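Local atomic coordinates of hemolysin II regulatory protein (PDB entry 2JJ7), a protein that probably binds DNA as a dimeric transcriptional regulator of the TetR family, controlling hemolysin II in Bacillus cereus. Residues A3-T8 and S45-G50; A16-G21 and A34-V39. One frame throughout, in Å; residues are numbered along the deposited sequence.

Contact 1 of 2, residues A3-T8 and S45-G50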
loop_
_atom_site.group_PDB
_atom_site.type_symbol
_atom_site.label_atom_id
_atom_site.label_comp_id
_atom_site.label_asym_id
_atom_site.label_seq_id
_atom_site.Cartn_x
_atom_site.Cartn_y
_atom_site.Cartn_z
ATOM N N ALA B 3 -1.174 16.658 40.208
ATOM C CA ALA B 3 -1.834 15.828 39.207
ATOM C C ALA B 3 -2.326 14.510 39.829
ATOM O O ALA B 3 -1.716 13.975 40.770
ATOM C CB ALA B 3 -0.886 15.556 38.044
ATOM N N SER B 4 -3.443 14.005 39.317
ATOM C CA SER B 4 -3.943 12.699 39.729
ATOM C C SER B 4 -3.147 11.611 39.032
ATOM O O SER B 4 -2.575 11.839 37.962
ATOM C CB SER B 4 -5.404 12.552 39.333
ATOM O OG SER B 4 -5.489 12.356 37.935
ATOM N N ARG B 5 -3.129 10.425 39.625
ATOM C CA ARG B 5 -2.495 9.257 39.003
ATOM C C ARG B 5 -3.013 9.030 37.572
ATOM O O ARG B 5 -2.236 8.729 36.662
ATOM C CB ARG B 5 -2.743 8.007 39.860
ATOM C CG ARG B 5 -2.421 6.695 39.160
ATOM C CD ARG B 5 -2.998 5.512 39.903
ATOM N NE ARG B 5 -2.778 4.268 39.173
ATOM C CZ ARG B 5 -3.694 3.641 38.434
ATOM N NH1 ARG B 5 -3.375 2.513 37.816
ATOM N NH2 ARG B 5 -4.924 4.135 38.305
ATOM N N GLU B 6 -4.327 9.190 37.398
ATOM C CA GLU B 6 -5.013 8.960 36.123
ATOM C C GLU B 6 -4.517 9.932 35.048
ATOM O O GLU B 6 -4.209 9.521 33.937
ATOM C CB GLU B 6 -6.537 9.064 36.302
ATOM C CG GLU B 6 -7.186 7.966 37.191
ATOM C CD GLU B 6 -6.696 7.946 38.663
ATOM O OE1 GLU B 6 -6.409 9.013 39.255
ATOM O OE2 GLU B 6 -6.607 6.836 39.238
ATOM N N GLN B 7 -4.417 11.211 35.399
ATOM C CA GLN B 7 -3.865 12.230 34.504
ATOM C C GLN B 7 -2.409 11.959 34.078
ATOM O O GLN B 7 -2.050 12.121 32.911
ATOM C CB GLN B 7 -3.995 13.626 35.133
ATOM C CG GLN B 7 -3.426 14.791 34.290
ATOM C CD GLN B 7 -4.118 14.958 32.934
ATOM O OE1 GLN B 7 -4.878 15.893 32.739
ATOM N NE2 GLN B 7 -3.849 14.047 31.998
ATOM N N THR B 8 -1.575 11.547 35.018
ATOM C CA THR B 8 -0.165 11.315 34.713
ATOM C C THR B 8 -0.018 10.149 33.735
ATOM O O THR B 8 0.754 10.237 32.770
ATOM C CB THR B 8 0.658 11.081 35.995
ATOM O OG1 THR B 8 0.505 12.213 36.857
ATOM C CG2 THR B 8 2.137 10.903 35.676
ATOM N N SER B 45 8.086 4.118 34.726
ATOM C CA SER B 45 8.404 2.698 34.853
ATOM C C SER B 45 7.629 2.089 36.030
ATOM O O SER B 45 7.237 0.931 35.984
ATOM C CB SER B 45 9.919 2.474 34.964
ATOM O OG SER B 45 10.465 3.243 36.026
ATOM N N TYR B 46 7.374 2.882 37.067
ATOM C CA TYR B 46 6.483 2.435 38.138
ATOM C C TYR B 46 5.085 2.084 37.583
ATOM O O TYR B 46 4.565 1.007 37.847
ATOM C CB TYR B 46 6.402 3.464 39.275
ATOM C CG TYR B 46 5.422 3.078 40.356
ATOM C CD1 TYR B 46 5.672 1.980 41.192
ATOM C CD2 TYR B 46 4.230 3.786 40.531
ATOM C CE1 TYR B 46 4.765 1.601 42.174
ATOM C CE2 TYR B 46 3.316 3.416 41.518
ATOM C CZ TYR B 46 3.591 2.327 42.329
ATOM O OH TYR B 46 2.696 1.965 43.302
ATOM N N TYR B 47 4.501 2.975 36.787
ATOM C CA TYR B 47 3.147 2.767 36.255
ATOM C C TYR B 47 3.018 1.710 35.142
ATOM O O TYR B 47 2.009 1.014 35.065
ATOM C CB TYR B 47 2.541 4.096 35.772
ATOM C CG TYR B 47 2.086 5.030 36.888
ATOM C CD1 TYR B 47 1.406 4.539 38.010
ATOM C CD2 TYR B 47 2.312 6.409 36.806
ATOM C CE1 TYR B 47 0.981 5.393 39.038
ATOM C CE2 TYR B 47 1.889 7.277 37.824
ATOM C CZ TYR B 47 1.221 6.759 38.934
ATOM O OH TYR B 47 0.799 7.595 39.939
ATOM N N PHE B 48 4.018 1.612 34.272
ATOM C CA PHE B 48 3.910 0.738 33.105
ATOM C C PHE B 48 4.937 -0.389 33.021
ATOM O O PHE B 48 4.729 -1.338 32.262
ATOM C CB PHE B 48 3.874 1.554 31.800
ATOM C CG PHE B 48 2.634 2.396 31.663
ATOM C CD1 PHE B 48 2.652 3.747 32.006
ATOM C CD2 PHE B 48 1.431 1.823 31.241
ATOM C CE1 PHE B 48 1.485 4.529 31.918
ATOM C CE2 PHE B 48 0.265 2.589 31.142
ATOM C CZ PHE B 48 0.294 3.947 31.482
ATOM N N ASN B 49 6.026 -0.297 33.789
ATOM C CA ASN B 49 7.047 -1.348 33.789
ATOM C C ASN B 49 7.447 -1.761 32.374
ATOM O O ASN B 49 7.214 -2.909 31.975
ATOM C CB ASN B 49 6.561 -2.586 34.567
ATOM C CG ASN B 49 6.770 -2.463 36.078
ATOM O OD1 ASN B 49 5.808 -2.367 36.841
ATOM N ND2 ASN B 49 8.030 -2.476 36.511
ATOM N N GLY B 50 7.997 -0.820 31.603
ATOM C CA GLY B 50 8.646 -1.147 30.333
ATOM C C GLY B 50 7.860 -0.783 29.093
ATOM O O GLY B 50 6.632 -0.618 29.138
#

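Contact 2 of 2, residues A16-G21 and A34-V39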
loop_
_atom_site.group_PDB
_atom_site.type_symbol
_atom_site.label_atom_id
_atom_site.label_comp_id
_atom_site.label_asym_id
_atom_site.label_seq_id
_atom_site.Cartn_x
_atom_site.Cartn_y
_atom_site.Cartn_z
ATOM N N ALA B 16 3.526 8.290 24.578
ATOM C CA ALA B 16 3.936 7.024 24.005
ATOM C C ALA B 16 3.310 6.834 22.609
ATOM O O ALA B 16 3.995 6.446 21.676
ATOM C CB ALA B 16 3.564 5.902 24.929
ATOM N N LYS B 17 2.014 7.112 22.476
ATOM C CA LYS B 17 1.353 7.151 21.159
ATOM C C LYS B 17 2.153 8.013 20.178
ATOM O O LYS B 17 2.483 7.566 19.078
ATOM C CB LYS B 17 -0.070 7.714 21.290
ATOM C CG LYS B 17 -0.868 7.770 19.990
ATOM C CD LYS B 17 -2.134 8.609 20.128
ATOM C CE LYS B 17 -3.156 8.212 19.088
ATOM N NZ LYS B 17 -4.374 9.098 19.075
ATOM N N LYS B 18 2.466 9.243 20.592
ATOM C CA LYS B 18 3.208 10.186 19.766
ATOM C C LYS B 18 4.579 9.646 19.354
ATOM O O LYS B 18 4.927 9.654 18.172
ATOM C CB LYS B 18 3.384 11.526 20.490
ATOM C CG LYS B 18 4.040 12.593 19.603
ATOM C CD LYS B 18 4.374 13.866 20.353
ATOM C CE LYS B 18 5.069 14.858 19.434
ATOM N NZ LYS B 18 5.021 16.247 19.971
ATOM N N LYS B 19 5.336 9.167 20.335
ATOM C CA LYS B 19 6.715 8.735 20.121
ATOM C C LYS B 19 6.836 7.418 19.360
ATOM O O LYS B 19 7.609 7.323 18.408
ATOM C CB LYS B 19 7.472 8.701 21.453
ATOM C CG LYS B 19 7.858 10.093 21.969
ATOM C CD LYS B 19 9.042 10.628 21.159
ATOM C CE LYS B 19 9.189 12.124 21.283
ATOM N NZ LYS B 19 10.156 12.643 20.282
ATOM N N PHE B 20 6.070 6.412 19.773
ATOM C CA PHE B 20 5.917 5.181 18.986
ATOM C C PHE B 20 5.519 5.466 17.542
ATOM O O PHE B 20 6.050 4.848 16.625
ATOM C CB PHE B 20 4.868 4.258 19.601
ATOM C CG PHE B 20 5.366 3.448 20.769
ATOM C CD1 PHE B 20 6.542 2.705 20.678
ATOM C CD2 PHE B 20 4.627 3.391 21.948
ATOM C CE1 PHE B 20 7.000 1.942 21.767
ATOM C CE2 PHE B 20 5.072 2.623 23.041
ATOM C CZ PHE B 20 6.256 1.903 22.950
ATOM N N GLY B 21 4.577 6.387 17.344
ATOM C CA GLY B 21 4.111 6.749 15.995
ATOM C C GLY B 21 5.200 7.381 15.137
ATOM O O GLY B 21 5.248 7.176 13.925
ATOM N N ALA B 34 9.102 9.204 28.547
ATOM C CA ALA B 34 9.060 9.931 29.816
ATOM C C ALA B 34 9.346 11.399 29.592
ATOM O O ALA B 34 8.620 12.273 30.097
ATOM C CB ALA B 34 10.039 9.349 30.800
ATOM N N LYS B 35 10.398 11.661 28.815
ATOM C CA LYS B 35 10.819 13.021 28.492
ATOM C C LYS B 35 9.707 13.794 27.788
ATOM O O LYS B 35 9.436 14.951 28.130
ATOM C CB LYS B 35 12.096 12.998 27.642
ATOM C CG LYS B 35 12.661 14.368 27.325
ATOM C CD LYS B 35 13.985 14.267 26.582
ATOM C CE LYS B 35 14.789 15.546 26.755
ATOM N NZ LYS B 35 16.187 15.402 26.253
ATOM N N GLU B 36 9.054 13.146 26.821
ATOM C CA GLU B 36 7.941 13.762 26.091
ATOM C C GLU B 36 6.743 14.048 27.013
ATOM O O GLU B 36 6.120 15.111 26.916
ATOM C CB GLU B 36 7.543 12.899 24.884
ATOM C CG GLU B 36 6.249 13.335 24.162
ATOM C CD GLU B 36 6.330 14.701 23.486
ATOM O OE1 GLU B 36 7.425 15.099 23.023
ATOM O OE2 GLU B 36 5.274 15.368 23.401
ATOM N N ALA B 37 6.454 13.109 27.916
ATOM C CA ALA B 37 5.346 13.214 28.890
ATOM C C ALA B 37 5.627 14.204 30.026
ATOM O O ALA B 37 4.738 14.497 30.841
ATOM C CB ALA B 37 5.027 11.822 29.477
ATOM N N LYS B 38 6.862 14.695 30.075
ATOM C CA LYS B 38 7.342 15.581 31.133
ATOM C C LYS B 38 7.193 14.928 32.509
ATOM O O LYS B 38 6.766 15.567 33.476
ATOM C CB LYS B 38 6.653 16.956 31.065
ATOM C CG LYS B 38 6.974 17.741 29.788
ATOM C CD LYS B 38 6.914 19.262 29.999
ATOM C CE LYS B 38 5.598 19.865 29.508
ATOM N NZ LYS B 38 5.484 19.841 28.012
ATOM N N VAL B 39 7.522 13.637 32.574
ATOM C CA VAL B 39 7.534 12.902 33.841
ATOM C C VAL B 39 8.862 12.210 34.039
ATOM O O VAL B 39 9.587 11.917 33.084
ATOM C CB VAL B 39 6.418 11.828 33.977
ATOM C CG1 VAL B 39 5.037 12.404 33.660
ATOM C CG2 VAL B 39 6.726 10.615 33.108
#

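Contact 1 of 2, residues A3-T8 and S45-G50
Arg5 and Tyr47 bring the two backbones closest, with their CA atoms 9.0 Å apart, so the first turn of helix 5-23 meets the last turn of helix 41-48 mainly through side chains. Helix 41-48 is the second helix of the predicted helix-turn-helix of this TetR-type DNA-binding domain, the one that reads DNA in the family. Tyr47 carries the contact. Its CG lies anti to the carbonyl carbon (chi1 -75°), and the ring reaches across to helix 5-23. Arg5 runs extended past the phenol end, with its CG 3.4 Å from Tyr47 OH and 3.6 Å from Tyr47 CE1. The guanidinium plane stands 79° from the ring plane, far from parallel. The Arg5 guanidinium is engaged in its own helix, where NH2 makes a salt bridge of 3.3 Å to Glu6 OE2, in the guanidinium plane, with a weak hydrogen bond. Ser4 is the N-cap of helix 5-23; its OG accepts a nearly straight bond from Gln7 N (3.0 Å, 169°). Met9, one turn on from Arg5, also touches Tyr47. The Thr8 methyl CG2 meets the ring at its edge, near its plane, 4.2 Å from Tyr47 CE2.

Contact 2 of 2, residues A16-G21 and A34-V39
This is a surface contact between two helices, made by one acidic side chain and two lysines, and it joins the later part of helix 5-23 to the end of helix 30-37. Glu36 points toward helix 5-23, bends at chi2, and its carboxylate meets Lys18 and Lys19. Lys18 NZ forms a salt bridge of 3.5 Å to Glu36 OE2. The Lys18 chain is extended, with CG anti to the backbone N (chi1 -174°), and it crosses Glu36 at about a right angle. Its CD is also 3.5 Å from Glu36 OE2, so the carboxylate lies against the methylene chain as well as near the charge. Helix 30-37 is the first helix of the predicted helix-turn-helix, and Lys38 ends it in a Schellman motif with positive phi. Lys19 approaches Glu36 obliquely and bends at chi2 (-75°). Its CE packs 4.0 Å from Glu36 CB and 3.9 Å from Glu36 OE1. The charges are further apart here: Lys19 NZ is 4.6 Å from Glu36 OE1, beyond a salt bridge, and the amine pairs instead with Glu22 of its own helix. Lys19 also packs on Ile33, and Glu36 and Ala37 touch Ala15.

How the contacts relate
Contacts 1 and 2 lie about 12 Å apart, centre to centre, in the N-terminal, TetR-type domain, which probably binds DNA. Both use helix 5-23. Contact 1 takes its first turn and contact 2 a part further along. Their partners, helices 41-48 and 30-37, follow each other in the chain and form the predicted helix-turn-helix. Each of its two helices thus touches the same helix. The contacts also touch directly, where Thr8 CG2 of contact 1 packs 3.8 Å from Val39 CG1 of contact 2. Val39 lies in the turn between those two helices and also touches Ile12 and Ala44. Phe48, packed on Met9, Ile12 and Leu13, adds a buried contact beside the surface pair of contact 1.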